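Local coordinates for protein extracellular ligand-binding receptor (Rhodopseudomonas palustris, PDB 3SG0) that probably acts as a periplasmic solute-binding protein of a transport system, capturing aromatic acids such as benzoyl-formic acid between its two lobes, at residues I150-A155 and P184-E189; P215-I220 and A242-H247; D144-A149 and I266-A271; Y171-Y176 and T191-Y196. One frame throughout, in Å; residues are numbered along the deposited sequence.

Interaction 1 (I150-A155 and P184-E189); sequences IGKYIA and PKLGFE
Leu186 and Phe188 reach from the C-terminal end of helix 170-186 and the residues after it onto one side of helix 143-156, where Gly151, Ile154 and Ala155 receive them. The closest approach is made by the CD1 branch of Leu186, which lies 3.5 Å from Gly151 O; because Gly151 has no side chain, this methyl settles directly on the helix backbone. Leu186 CG stands anti to its own carbonyl carbon (chi1 -70°), which brings it to the helix, and an extended chi2 (176°) points CD1 at Gly151 O and leaves CD2 beside the aliphatic part of Lys152, with Lys152 CG 4.3 Å from Leu186 CD2. Nearer the base of the leucine, Ala155 CB lies one turn further along the helix, 3.6 Å from Leu186 O and 4.0 Å from Leu186 CB. Phe188 takes the less common setting in which CG sits between the backbone N and the carbonyl carbon (chi1 63°), and this turns the ring toward the helix, against Gly151, Ile154 and Ala155. The ring is touched over one face and at its edge. Ile154 CG2 lies over the face, 4.2 Å above the plane and displaced toward the rim, whereas Gly151 O meets the edge at CE2, 3.7 Å away. Gly187, with positive phi, makes the turn out of the helix between these two apolar residues. Gly151 O already accepts the backbone bond from Ala155 N (3.0 Å), so its polarity is met within the helix while Leu186 CD1 and Phe188 CE2 lie against it. The chemistry is therefore apolar packing of a helix end and its following turn on helix 143-156, with carbon-to-carbonyl contacts the shortest.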
loop_
_atom_site.group_PDB
_atom_site.type_symbol
_atom_site.label_atom_id
_atom_site.label_comp_id
_atom_site.label_asym_id
_atom_site.label_seq_id
_atom_site.Cartn_x
_atom_site.Cartn_y
_atom_site.Cartn_z
ATOM N N ILE A 150 1.385 -4.149 15.186
ATOM C CA ILE A 150 2.798 -4.031 15.518
ATOM C C ILE A 150 2.982 -3.475 16.932
ATOM O O ILE A 150 3.892 -3.895 17.651
ATOM C CB ILE A 150 3.592 -3.222 14.445
ATOM C CG1 ILE A 150 5.100 -3.450 14.603
ATOM C CG2 ILE A 150 3.245 -1.737 14.483
ATOM C CD1 ILE A 150 5.535 -4.892 14.379
ATOM N N GLY A 151 2.108 -2.559 17.342
ATOM C CA GLY A 151 2.150 -2.042 18.707
ATOM C C GLY A 151 1.982 -3.140 19.743
ATOM O O GLY A 151 2.709 -3.192 20.745
ATOM N N LYS A 152 1.026 -4.031 19.499
ATOM C CA LYS A 152 0.797 -5.163 20.387
ATOM C C LYS A 152 2.021 -6.065 20.449
ATOM O O LYS A 152 2.406 -6.529 21.527
ATOM C CB LYS A 152 -0.424 -5.958 19.933
ATOM C CG LYS A 152 -1.749 -5.278 20.212
ATOM C CD LYS A 152 -2.903 -6.215 19.894
ATOM C CE LYS A 152 -4.237 -5.642 20.340
ATOM N NZ LYS A 152 -4.705 -4.557 19.440
ATOM N N TYR A 153 2.634 -6.331 19.301
ATOM C CA TYR A 153 3.828 -7.159 19.279
ATOM C C TYR A 153 4.960 -6.514 20.069
ATOM O O TYR A 153 5.607 -7.164 20.885
ATOM C CB TYR A 153 4.296 -7.457 17.854
ATOM C CG TYR A 153 5.547 -8.295 17.854
ATOM C CD1 TYR A 153 5.480 -9.663 18.079
ATOM C CD2 TYR A 153 6.797 -7.720 17.684
ATOM C CE1 TYR A 153 6.616 -10.438 18.105
ATOM C CE2 TYR A 153 7.945 -8.492 17.714
ATOM C CZ TYR A 153 7.845 -9.853 17.922
ATOM O OH TYR A 153 8.976 -10.635 17.951
ATOM N N ILE A 154 5.204 -5.233 19.826
ATOM C CA ILE A 154 6.263 -4.527 20.534
ATOM C C ILE A 154 6.059 -4.618 22.046
ATOM O O ILE A 154 6.998 -4.896 22.796
ATOM C CB ILE A 154 6.348 -3.060 20.078
ATOM C CG1 ILE A 154 6.781 -3.004 18.609
ATOM C CG2 ILE A 154 7.320 -2.284 20.963
ATOM C CD1 ILE A 154 6.663 -1.629 17.962
ATOM N N ALA A 155 4.831 -4.399 22.498
ATOM C CA ALA A 155 4.536 -4.495 23.926
ATOM C C ALA A 155 4.884 -5.883 24.466
ATOM O O ALA A 155 5.454 -6.014 25.554
ATOM C CB ALA A 155 3.081 -4.166 24.188
ATOM N N PRO A 184 0.261 4.184 25.998
ATOM C CA PRO A 184 -0.010 4.167 27.442
ATOM C C PRO A 184 -0.631 2.857 27.922
ATOM O O PRO A 184 -0.182 2.303 28.925
ATOM C CB PRO A 184 -0.998 5.320 27.622
ATOM C CG PRO A 184 -0.660 6.263 26.519
ATOM C CD PRO A 184 -0.295 5.386 25.352
ATOM N N LYS A 185 -1.646 2.368 27.219
ATOM C CA LYS A 185 -2.301 1.124 27.615
ATOM C C LYS A 185 -1.476 -0.115 27.279
ATOM O O LYS A 185 -1.608 -1.151 27.930
ATOM C CB LYS A 185 -3.707 1.024 27.013
ATOM C CG LYS A 185 -4.782 1.651 27.889
ATOM C CD LYS A 185 -5.663 2.605 27.105
ATOM C CE LYS A 185 -6.501 3.469 28.032
ATOM N NZ LYS A 185 -7.195 4.559 27.293
ATOM N N LEU A 186 -0.621 -0.006 26.266
ATOM C CA LEU A 186 0.256 -1.110 25.899
ATOM C C LEU A 186 1.391 -1.271 26.907
ATOM O O LEU A 186 1.935 -2.361 27.070
ATOM C CB LEU A 186 0.824 -0.914 24.493
ATOM C CG LEU A 186 -0.150 -1.054 23.320
ATOM C CD1 LEU A 186 0.546 -0.743 22.003
ATOM C CD2 LEU A 186 -0.766 -2.443 23.290
ATOM N N GLY A 187 1.749 -0.182 27.578
ATOM C CA GLY A 187 2.777 -0.236 28.601
ATOM C C GLY A 187 4.161 0.207 28.164
ATOM O O GLY A 187 5.148 -0.091 28.831
ATOM N N PHE A 188 4.251 0.911 27.043
ATOM C CA PHE A 188 5.519 1.530 26.672
ATOM C C PHE A 188 5.328 3.010 26.377
ATOM O O PHE A 188 4.201 3.488 26.276
ATOM C CB PHE A 188 6.219 0.790 25.514
ATOM C CG PHE A 188 5.460 0.795 24.209
ATOM C CD1 PHE A 188 5.548 1.872 23.340
ATOM C CD2 PHE A 188 4.701 -0.300 23.831
ATOM C CE1 PHE A 188 4.867 1.865 22.132
ATOM C CE2 PHE A 188 4.022 -0.313 22.623
ATOM C CZ PHE A 188 4.106 0.772 21.775
ATOM N N GLU A 189 6.430 3.742 26.289
ATOM C CA GLU A 189 6.356 5.148 25.925
ATOM C C GLU A 189 7.127 5.396 24.635
ATOM O O GLU A 189 8.177 4.797 24.407
ATOM C CB GLU A 189 6.901 6.037 27.048
ATOM C CG GLU A 189 8.416 6.138 27.094
ATOM C CD GLU A 189 8.903 7.139 28.125
ATOM O OE1 GLU A 189 9.457 8.186 27.726
ATOM O OE2 GLU A 189 8.735 6.878 29.336
#

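Interaction 2 (P215-I220 and A242-H247); sequences PDAVFI and AIYQTH. With 173 (benzoyl-formic acid), chain B.
The beta-alpha-beta unit of strand 217-221, helix 228-236 and strand 242-244 closes here, with Val218, Phe219 and Ile220 running parallel to Ile243 and Tyr244 at one edge of a four-stranded parallel sheet. Strand axes 4.8 Å apart and 17° from parallel document the pairing. Val218 is gripped twice: its N donates to Ala242 O at 3.0 Å, and its O accepts from Tyr244 N at 2.9 Å; Ile220 N then donates to Tyr244 O. Before the strands, a water bridges Asp216 O and Ala242 N. On the face with Phe219 and Tyr244, Tyr244 CB lies 3.7 Å from Phe219 CD1, the two side chains crossing at about a right angle, and Ala217 CB touches the Tyr244 ring edge in its plane. Ile150 and Ile154 of helix 143-156 pack on Phe219. On the other face Ile220 CD1 meets Ile243 CG2 at 3.6 Å, beside helix 228-236. Beyond the strand, Gln245 bends at chi2 (-108°) to bring its amide across Ile220, OE1 near CG2 and NE2 near CD1, while NE2 bonds to Gln231; a second water lies within bonding distance of Ile220 O, Gln245 OE1 and Thr246 OG1, the last also bonded to Tyr171 OH. His247 follows, with ligand atom C1E over one face of its ring, 3.6 Å from His247 CD2. Direct strand bonds thus hold the middle while waters bridge both ends, the second beside the benzoyl-formic acid pocket.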
loop_
_atom_site.group_PDB
_atom_site.type_symbol
_atom_site.label_atom_id
_atom_site.label_comp_id
_atom_site.label_asym_id
_atom_site.label_seq_id
_atom_site.Cartn_x
_atom_site.Cartn_y
_atom_site.Cartn_z
ATOM N N PRO A 215 16.479 4.287 24.041
ATOM C CA PRO A 215 15.289 3.443 23.955
ATOM C C PRO A 215 15.643 1.962 23.864
ATOM O O PRO A 215 16.777 1.613 23.546
ATOM C CB PRO A 215 14.653 3.899 22.641
ATOM C CG PRO A 215 15.824 4.260 21.796
ATOM C CD PRO A 215 16.825 4.887 22.740
ATOM N N ASP A 216 14.661 1.108 24.129
ATOM C CA ASP A 216 14.813 -0.335 23.973
ATOM C C ASP A 216 14.697 -0.749 22.506
ATOM O O ASP A 216 15.329 -1.711 22.063
ATOM C CB ASP A 216 13.753 -1.060 24.803
ATOM C CG ASP A 216 13.809 -0.682 26.270
ATOM O OD1 ASP A 216 14.905 -0.757 26.864
ATOM O OD2 ASP A 216 12.760 -0.297 26.827
ATOM N N ALA A 217 13.892 -0.007 21.752
ATOM C CA ALA A 217 13.627 -0.317 20.355
ATOM C C ALA A 217 13.335 0.985 19.646
ATOM O O ALA A 217 13.087 2.004 20.291
ATOM C CB ALA A 217 12.444 -1.264 20.239
ATOM N N VAL A 218 13.367 0.947 18.319
ATOM C CA VAL A 218 12.996 2.107 17.524
ATOM C C VAL A 218 12.009 1.692 16.442
ATOM O O VAL A 218 12.193 0.664 15.781
ATOM C CB VAL A 218 14.224 2.784 16.884
ATOM C CG1 VAL A 218 13.792 3.962 16.017
ATOM C CG2 VAL A 218 15.184 3.257 17.960
ATOM N N PHE A 219 10.958 2.495 16.288
ATOM C CA PHE A 219 9.990 2.334 15.218
ATOM C C PHE A 219 10.272 3.325 14.099
ATOM O O PHE A 219 10.464 4.522 14.350
ATOM C CB PHE A 219 8.575 2.571 15.738
ATOM C CG PHE A 219 7.527 2.115 14.777
ATOM C CD1 PHE A 219 7.063 0.815 14.834
ATOM C CD2 PHE A 219 7.057 2.949 13.766
ATOM C CE1 PHE A 219 6.127 0.355 13.932
ATOM C CE2 PHE A 219 6.113 2.487 12.855
ATOM C CZ PHE A 219 5.652 1.188 12.947
ATOM N N ILE A 220 10.277 2.825 12.866
ATOM C CA ILE A 220 10.461 3.653 11.681
ATOM C C ILE A 220 9.208 3.546 10.810
ATOM O O ILE A 220 8.808 2.434 10.444
ATOM C CB ILE A 220 11.689 3.178 10.869
ATOM C CG1 ILE A 220 12.953 3.250 11.736
ATOM C CG2 ILE A 220 11.830 3.998 9.580
ATOM C CD1 ILE A 220 14.166 2.596 11.107
ATOM N N ALA A 242 16.078 -3.641 19.003
ATOM C CA ALA A 242 15.151 -4.024 17.946
ATOM C C ALA A 242 14.706 -2.815 17.134
ATOM O O ALA A 242 14.458 -1.740 17.684
ATOM C CB ALA A 242 13.944 -4.721 18.538
ATOM N N ILE A 243 14.605 -3.001 15.820
ATOM C CA ILE A 243 14.058 -1.975 14.947
ATOM C C ILE A 243 12.835 -2.533 14.230
ATOM O O ILE A 243 12.851 -3.652 13.702
ATOM C CB ILE A 243 15.112 -1.471 13.947
ATOM C CG1 ILE A 243 16.255 -0.769 14.692
ATOM C CG2 ILE A 243 14.475 -0.522 12.942
ATOM C CD1 ILE A 243 17.412 -0.365 13.795
ATOM N N TYR A 244 11.765 -1.753 14.258
ATOM C CA TYR A 244 10.504 -2.118 13.631
ATOM C C TYR A 244 10.239 -1.179 12.470
ATOM O O TYR A 244 10.555 0.012 12.544
ATOM C CB TYR A 244 9.383 -2.040 14.664
ATOM C CG TYR A 244 9.641 -3.015 15.773
ATOM C CD1 TYR A 244 9.377 -4.361 15.596
ATOM C CD2 TYR A 244 10.218 -2.611 16.969
ATOM C CE1 TYR A 244 9.642 -5.278 16.590
ATOM C CE2 TYR A 244 10.485 -3.525 17.975
ATOM C CZ TYR A 244 10.201 -4.852 17.772
ATOM O OH TYR A 244 10.469 -5.765 18.765
ATOM N N GLN A 245 9.695 -1.722 11.385
ATOM C CA GLN A 245 9.344 -0.924 10.222
ATOM C C GLN A 245 7.865 -1.157 9.922
ATOM O O GLN A 245 7.112 -1.589 10.801
ATOM C CB GLN A 245 10.254 -1.260 9.033
ATOM C CG GLN A 245 11.715 -0.839 9.234
ATOM C CD GLN A 245 12.133 0.360 8.384
ATOM O OE1 GLN A 245 11.303 1.115 7.878
ATOM N NE2 GLN A 245 13.438 0.531 8.216
ATOM N N THR A 246 7.463 -0.844 8.695
ATOM C CA THR A 246 6.081 -0.962 8.238
ATOM C C THR A 246 6.051 -1.709 6.914
ATOM O O THR A 246 7.093 -1.959 6.302
ATOM C CB THR A 246 5.437 0.408 7.981
ATOM O OG1 THR A 246 6.061 1.020 6.842
ATOM C CG2 THR A 246 5.540 1.313 9.200
ATOM N N HIS A 247 4.848 -2.026 6.441
ATOM C CA HIS A 247 4.699 -2.713 5.166
ATOM C C HIS A 247 5.161 -1.895 3.959
ATOM O O HIS A 247 5.190 -2.409 2.843
ATOM C CB HIS A 247 3.276 -3.249 4.971
ATOM C CG HIS A 247 2.201 -2.203 5.002
ATOM N ND1 HIS A 247 0.876 -2.526 4.793
ATOM C CD2 HIS A 247 2.233 -0.864 5.219
ATOM C CE1 HIS A 247 0.140 -1.434 4.881
ATOM N NE2 HIS A 247 0.936 -0.410 5.140
HETATM O O1B 173 B . 0.869 5.141 1.370
HETATM C C1 173 B . 2.020 5.456 1.227
HETATM O O1A 173 B . 2.452 6.776 1.198
HETATM C C2 173 B . 3.108 4.418 1.308
HETATM O O2 173 B . 4.250 4.746 1.436
HETATM C C1G 173 B . 2.699 2.986 1.159
HETATM C C2D 173 B . 1.724 2.605 0.049
HETATM C C2E 173 B . 1.278 1.166 -0.102
HETATM C C3 173 B . 1.805 0.117 0.877
HETATM C C1E 173 B . 2.785 0.533 1.990
HETATM C C1D 173 B . 3.247 1.967 2.140
HETATM O O HOH W 1 15.755 -4.653 21.683
HETATM O O HOH W 2 8.658 1.671 7.861
#

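Interaction 3 (D144-A149 and I266-A271); sequences DIMAEA and IFAGEA
Selenomethionine Met146 and Ala268 carry this contact between helix 143-156 and strand 266-269, whose short axes approach to 7.7 Å at 140°, so the helix runs roughly against the strand direction. The tight part is centred on Ala268. Its CB points into the helix and stops 3.4 Å from Met146 O, while the selenium, standing in for the sulfur of methionine, lies alongside the strand backbone, 3.6 Å from Ala268 C and 3.8 Å from Ala268 CB. A bend at chi2 (-63°) folds the Met146 chain along the strand instead of letting it run straight past, and an extended chi3 (166°) then carries CE onward to Gly269 O and Glu270 OE2, each 3.5 Å from that methyl. Met146 and Glu270 cross at about a right angle, and the short CE to OE2 distance places the methyl at the carboxylate end of the glutamate. OE2 is not left to the methyl alone: it is hydrogen-bonded to His247 of the ligand pocket, and Pro141 packs on the Glu270 side chain.

Along the helix toward its more exposed flank the fit is slacker. Ala149 CB, one turn on, makes a single contact across the pair, 4.2 Å from Ala268 CB. Neither segment donates a hydrogen bond to the other. What joins them is van der Waals packing of the long Met146 side chain on Ala268 and the strand backbone; the terminal methyl lies against OE2, which probably limits access to that oxygen, consistent with a second-shell part in orienting His247 beside the ligand.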
loop_
_atom_site.group_PDB
_atom_site.type_symbol
_atom_site.label_atom_id
_atom_site.label_comp_id
_atom_site.label_asym_id
_atom_site.label_seq_id
_atom_site.Cartn_x
_atom_site.Cartn_y
_atom_site.Cartn_z
ATOM N N ASP A 144 -3.864 1.879 10.217
ATOM C CA ASP A 144 -4.210 1.771 11.629
ATOM C C ASP A 144 -4.306 0.315 12.092
ATOM O O ASP A 144 -3.946 -0.001 13.230
ATOM C CB ASP A 144 -5.445 2.613 12.019
ATOM C CG ASP A 144 -6.702 2.270 11.237
ATOM O OD1 ASP A 144 -6.630 1.684 10.148
ATOM O OD2 ASP A 144 -7.802 2.628 11.724
ATOM N N ILE A 145 -4.761 -0.572 11.208
ATOM C CA ILE A 145 -4.804 -1.999 11.511
ATOM C C ILE A 145 -3.395 -2.524 11.758
ATOM O O ILE A 145 -3.135 -3.250 12.719
ATOM C CB ILE A 145 -5.440 -2.788 10.346
ATOM C CG1 ILE A 145 -6.892 -2.355 10.127
ATOM C CG2 ILE A 145 -5.351 -4.290 10.591
ATOM C CD1 ILE A 145 -7.487 -2.855 8.819
HETATM N N MSE A 146 -2.478 -2.147 10.877
HETATM C CA MSE A 146 -1.101 -2.592 10.991
HETATM C C MSE A 146 -0.414 -1.993 12.213
HETATM O O MSE A 146 0.337 -2.679 12.910
HETATM C CB MSE A 146 -0.325 -2.252 9.718
HETATM C CG MSE A 146 -0.893 -2.932 8.472
HETATM SE SE MSE A 146 -0.778 -4.888 8.576
HETATM C CE MSE A 146 -1.949 -5.404 7.131
ATOM N N ALA A 147 -0.670 -0.713 12.475
ATOM C CA ALA A 147 -0.074 -0.034 13.621
ATOM C C ALA A 147 -0.538 -0.671 14.929
ATOM O O ALA A 147 0.249 -0.836 15.864
ATOM C CB ALA A 147 -0.414 1.441 13.594
ATOM N N GLU A 148 -1.811 -1.039 15.008
ATOM C CA GLU A 148 -2.308 -1.707 16.205
ATOM C C GLU A 148 -1.617 -3.052 16.394
ATOM O O GLU A 148 -1.215 -3.397 17.510
ATOM C CB GLU A 148 -3.826 -1.887 16.146
ATOM C CG GLU A 148 -4.615 -0.589 16.233
ATOM C CD GLU A 148 -4.568 0.058 17.609
ATOM O OE1 GLU A 148 -4.010 -0.553 18.544
ATOM O OE2 GLU A 148 -5.094 1.182 17.755
ATOM N N ALA A 149 -1.459 -3.805 15.312
ATOM C CA ALA A 149 -0.842 -5.125 15.398
ATOM C C ALA A 149 0.639 -5.063 15.790
ATOM O O ALA A 149 1.108 -5.839 16.626
ATOM C CB ALA A 149 -1.016 -5.878 14.086
ATOM N N ILE A 266 11.232 -6.217 11.792
ATOM C CA ILE A 266 9.901 -6.793 11.889
ATOM C C ILE A 266 8.886 -5.708 11.566
ATOM O O ILE A 266 9.064 -4.549 11.950
ATOM C CB ILE A 266 9.653 -7.382 13.299
ATOM C CG1 ILE A 266 10.517 -8.629 13.499
ATOM C CG2 ILE A 266 8.173 -7.694 13.514
ATOM C CD1 ILE A 266 10.599 -9.113 14.932
ATOM N N PHE A 267 7.834 -6.082 10.849
ATOM C CA PHE A 267 6.741 -5.162 10.548
ATOM C C PHE A 267 5.438 -5.930 10.437
ATOM O O PHE A 267 5.447 -7.146 10.212
ATOM C CB PHE A 267 7.002 -4.362 9.259
ATOM C CG PHE A 267 7.156 -5.209 8.008
ATOM C CD1 PHE A 267 6.079 -5.453 7.167
ATOM C CD2 PHE A 267 8.394 -5.721 7.659
ATOM C CE1 PHE A 267 6.239 -6.204 6.010
ATOM C CE2 PHE A 267 8.558 -6.481 6.511
ATOM C CZ PHE A 267 7.485 -6.712 5.686
ATOM N N ALA A 268 4.322 -5.235 10.607
ATOM C CA ALA A 268 3.024 -5.823 10.325
ATOM C C ALA A 268 2.705 -5.588 8.854
ATOM O O ALA A 268 2.768 -4.453 8.368
ATOM C CB ALA A 268 1.959 -5.201 11.214
ATOM N N GLY A 269 2.371 -6.653 8.138
ATOM C CA GLY A 269 2.102 -6.555 6.722
ATOM C C GLY A 269 1.103 -7.575 6.220
ATOM O O GLY A 269 0.278 -8.119 6.966
ATOM N N GLU A 270 1.187 -7.811 4.917
ATOM C CA GLU A 270 0.170 -8.533 4.167
ATOM C C GLU A 270 0.472 -10.012 3.993
ATOM O O GLU A 270 1.628 -10.433 4.019
ATOM C CB GLU A 270 0.007 -7.911 2.774
ATOM C CG GLU A 270 -0.663 -6.550 2.753
ATOM C CD GLU A 270 0.225 -5.427 3.257
ATOM O OE1 GLU A 270 1.342 -5.230 2.728
ATOM O OE2 GLU A 270 -0.235 -4.724 4.180
ATOM N N ALA A 271 -0.583 -10.779 3.736
ATOM C CA ALA A 271 -0.461 -12.210 3.478
ATOM C C ALA A 271 0.594 -12.503 2.429
ATOM O O ALA A 271 1.364 -13.449 2.573
ATOM C CB ALA A 271 -1.798 -12.780 3.048
#

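Interaction 4 (Y171-Y176 and T191-Y196); sequences YGEGYY and TTHEVY. With 173 (benzoyl-formic acid), chain B.
Glu173 and Tyr176 of helix 170-186 both engage His193, within the beta-alpha-beta unit formed by strand 161-167, this helix and strand 189-196. The aromatic component is a face-to-face stack: the Tyr176 and His193 rings have centroids 3.5 Å apart and planes only 6° from parallel, with Tyr176 CE2 against His193 ND1. Tyr176 CG, anti to the backbone N (chi1 -179°), lays the phenol against one face of the imidazole.

The polar component is a nearly straight bond from His193 NE2 to Glu173 OE2, 2.7 Å long. OE2 lies in the imidazole plane and receives the bond on its syn lone pair, and the carboxylate is turned only 15° from the ring, so stack and bond together fix the imidazole's rotation. Water completes the set: one molecule sits 2.9 Å from both Tyr176 OH and His193 ND1, and another is bonded to Tyr176 OH and more weakly to Thr192 O. Val195 CG1 only brushes Glu173 OE2.

At the N-terminal end of segment 171-176, Tyr171 turns its ring face to the bound benzoyl-formic acid: ligand O2 stands 3.8 Å above the ring centre, and Tyr171 CE1 lies 3.4 Å from ligand C1D.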
loop_
_atom_site.group_PDB
_atom_site.type_symbol
_atom_site.label_atom_id
_atom_site.label_comp_id
_atom_site.label_asym_id
_atom_site.label_seq_id
_atom_site.Cartn_x
_atom_site.Cartn_y
_atom_site.Cartn_z
ATOM N N TYR A 171 1.195 9.493 5.635
ATOM C CA TYR A 171 1.543 8.086 5.835
ATOM C C TYR A 171 2.279 7.895 7.159
ATOM O O TYR A 171 1.872 7.097 8.009
ATOM C CB TYR A 171 2.395 7.555 4.684
ATOM C CG TYR A 171 2.855 6.129 4.905
ATOM C CD1 TYR A 171 1.977 5.063 4.734
ATOM C CD2 TYR A 171 4.158 5.849 5.298
ATOM C CE1 TYR A 171 2.387 3.768 4.943
ATOM C CE2 TYR A 171 4.577 4.552 5.515
ATOM C CZ TYR A 171 3.682 3.513 5.330
ATOM O OH TYR A 171 4.057 2.199 5.522
ATOM N N GLY A 172 3.370 8.630 7.346
ATOM C CA GLY A 172 4.121 8.519 8.583
ATOM C C GLY A 172 3.265 8.868 9.781
ATOM O O GLY A 172 3.236 8.144 10.776
ATOM N N GLU A 173 2.554 9.983 9.692
ATOM C CA GLU A 173 1.775 10.455 10.833
ATOM C C GLU A 173 0.628 9.519 11.210
ATOM O O GLU A 173 0.207 9.489 12.365
ATOM C CB GLU A 173 1.278 11.885 10.602
ATOM C CG GLU A 173 2.398 12.916 10.669
ATOM C CD GLU A 173 3.061 12.957 12.038
ATOM O OE1 GLU A 173 2.416 13.421 13.001
ATOM O OE2 GLU A 173 4.218 12.515 12.163
ATOM N N GLY A 174 0.132 8.742 10.255
ATOM C CA GLY A 174 -0.872 7.745 10.575
ATOM C C GLY A 174 -0.336 6.679 11.517
ATOM O O GLY A 174 -1.068 6.181 12.379
ATOM N N TYR A 175 0.939 6.319 11.367
ATOM C CA TYR A 175 1.584 5.407 12.304
ATOM C C TYR A 175 1.810 6.071 13.651
ATOM O O TYR A 175 1.462 5.512 14.696
ATOM C CB TYR A 175 2.897 4.824 11.730
ATOM C CG TYR A 175 2.583 3.668 10.833
ATOM C CD1 TYR A 175 2.399 2.395 11.353
ATOM C CD2 TYR A 175 2.379 3.858 9.475
ATOM C CE1 TYR A 175 2.038 1.332 10.537
ATOM C CE2 TYR A 175 2.029 2.800 8.652
ATOM C CZ TYR A 175 1.858 1.542 9.189
ATOM O OH TYR A 175 1.468 0.493 8.385
ATOM N N TYR A 176 2.384 7.265 13.641
ATOM C CA TYR A 176 2.672 7.926 14.900
ATOM C C TYR A 176 1.411 8.102 15.740
ATOM O O TYR A 176 1.401 7.818 16.947
ATOM C CB TYR A 176 3.328 9.285 14.690
ATOM C CG TYR A 176 3.647 9.929 16.012
ATOM C CD1 TYR A 176 4.772 9.548 16.726
ATOM C CD2 TYR A 176 2.789 10.860 16.585
ATOM C CE1 TYR A 176 5.062 10.107 17.956
ATOM C CE2 TYR A 176 3.073 11.427 17.817
ATOM C CZ TYR A 176 4.208 11.040 18.491
ATOM O OH TYR A 176 4.496 11.600 19.718
ATOM N N THR A 191 9.526 7.705 22.898
ATOM C CA THR A 191 10.503 8.653 23.434
ATOM C C THR A 191 10.753 9.858 22.530
ATOM O O THR A 191 11.303 10.869 22.984
ATOM C CB THR A 191 11.862 7.986 23.695
ATOM O OG1 THR A 191 12.467 7.630 22.445
ATOM C CG2 THR A 191 11.699 6.753 24.557
ATOM N N THR A 192 10.381 9.747 21.258
ATOM C CA THR A 192 10.578 10.839 20.307
ATOM C C THR A 192 9.444 10.888 19.308
ATOM O O THR A 192 8.647 9.954 19.202
ATOM C CB THR A 192 11.886 10.707 19.484
ATOM O OG1 THR A 192 11.841 9.523 18.674
ATOM C CG2 THR A 192 13.115 10.683 20.373
ATOM N N HIS A 193 9.403 11.985 18.560
ATOM C CA HIS A 193 8.556 12.108 17.387
ATOM C C HIS A 193 9.387 12.786 16.301
ATOM O O HIS A 193 9.144 13.939 15.942
ATOM C CB HIS A 193 7.303 12.928 17.707
ATOM C CG HIS A 193 6.343 13.045 16.561
ATOM N ND1 HIS A 193 5.214 13.832 16.617
ATOM C CD2 HIS A 193 6.335 12.468 15.334
ATOM C CE1 HIS A 193 4.556 13.743 15.475
ATOM N NE2 HIS A 193 5.221 12.927 14.677
ATOM N N GLU A 194 10.391 12.073 15.796
ATOM C CA GLU A 194 11.255 12.621 14.755
ATOM C C GLU A 194 10.642 12.344 13.399
ATOM O O GLU A 194 9.974 11.317 13.202
ATOM C CB GLU A 194 12.656 12.018 14.833
ATOM C CG GLU A 194 13.413 12.395 16.100
ATOM C CD GLU A 194 13.596 13.892 16.246
ATOM O OE1 GLU A 194 14.097 14.533 15.304
ATOM O OE2 GLU A 194 13.232 14.437 17.309
ATOM N N VAL A 195 10.882 13.250 12.459
ATOM C CA VAL A 195 10.365 13.092 11.111
ATOM C C VAL A 195 11.432 13.429 10.072
ATOM O O VAL A 195 12.420 14.106 10.368
ATOM C CB VAL A 195 9.099 13.959 10.871
ATOM C CG1 VAL A 195 7.969 13.544 11.813
ATOM C CG2 VAL A 195 9.411 15.442 11.000
ATOM N N TYR A 196 11.222 12.945 8.853
ATOM C CA TYR A 196 12.063 13.302 7.726
ATOM C C TYR A 196 11.246 13.272 6.457
ATOM O O TYR A 196 10.182 12.644 6.408
ATOM C CB TYR A 196 13.301 12.410 7.618
ATOM C CG TYR A 196 13.134 10.983 7.124
ATOM C CD1 TYR A 196 13.755 10.566 5.947
ATOM C CD2 TYR A 196 12.449 10.034 7.874
ATOM C CE1 TYR A 196 13.668 9.254 5.506
ATOM C CE2 TYR A 196 12.353 8.717 7.442
ATOM C CZ TYR A 196 12.970 8.334 6.262
ATOM O OH TYR A 196 12.882 7.015 5.851
HETATM O O1B 173 B . 0.869 5.141 1.370
HETATM C C1 173 B . 2.020 5.456 1.227
HETATM O O1A 173 B . 2.452 6.776 1.198
HETATM C C2 173 B . 3.108 4.418 1.308
HETATM O O2 173 B . 4.250 4.746 1.436
HETATM C C1G 173 B . 2.699 2.986 1.159
HETATM C C2D 173 B . 1.724 2.605 0.049
HETATM C C2E 173 B . 1.278 1.166 -0.102
HETATM C C3 173 B . 1.805 0.117 0.877
HETATM C C1E 173 B . 2.785 0.533 1.990
HETATM C C1D 173 B . 3.247 1.967 2.140
HETATM O O HOH W 3 6.744 11.086 21.395
HETATM O O HOH W 4 4.227 14.494 19.311
#

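From the N terminus, helix 143-156 opens two contacts in succession: interaction 3 through residues 144-149 and interaction 1 through 150-155. Interaction 4 then opens on helix 170-186 at 171-176, before interaction 1 closes at 184-189, so these two cross; interaction 4 closes at 191-196. Interaction 2 follows in series, from 215-220 to 242-247. Interaction 3 closes last, at 266-271, enclosing the other three in its long loop. Together they join two neighbouring helices, both edge strands and inner strand 217-221 of the four-stranded parallel sheet, and strand 266-269. Thr246 bonds to Tyr171 beside the pocket, where Tyr171 and His247 touch the ligand, and Glu270 of interaction 3 reaches His247.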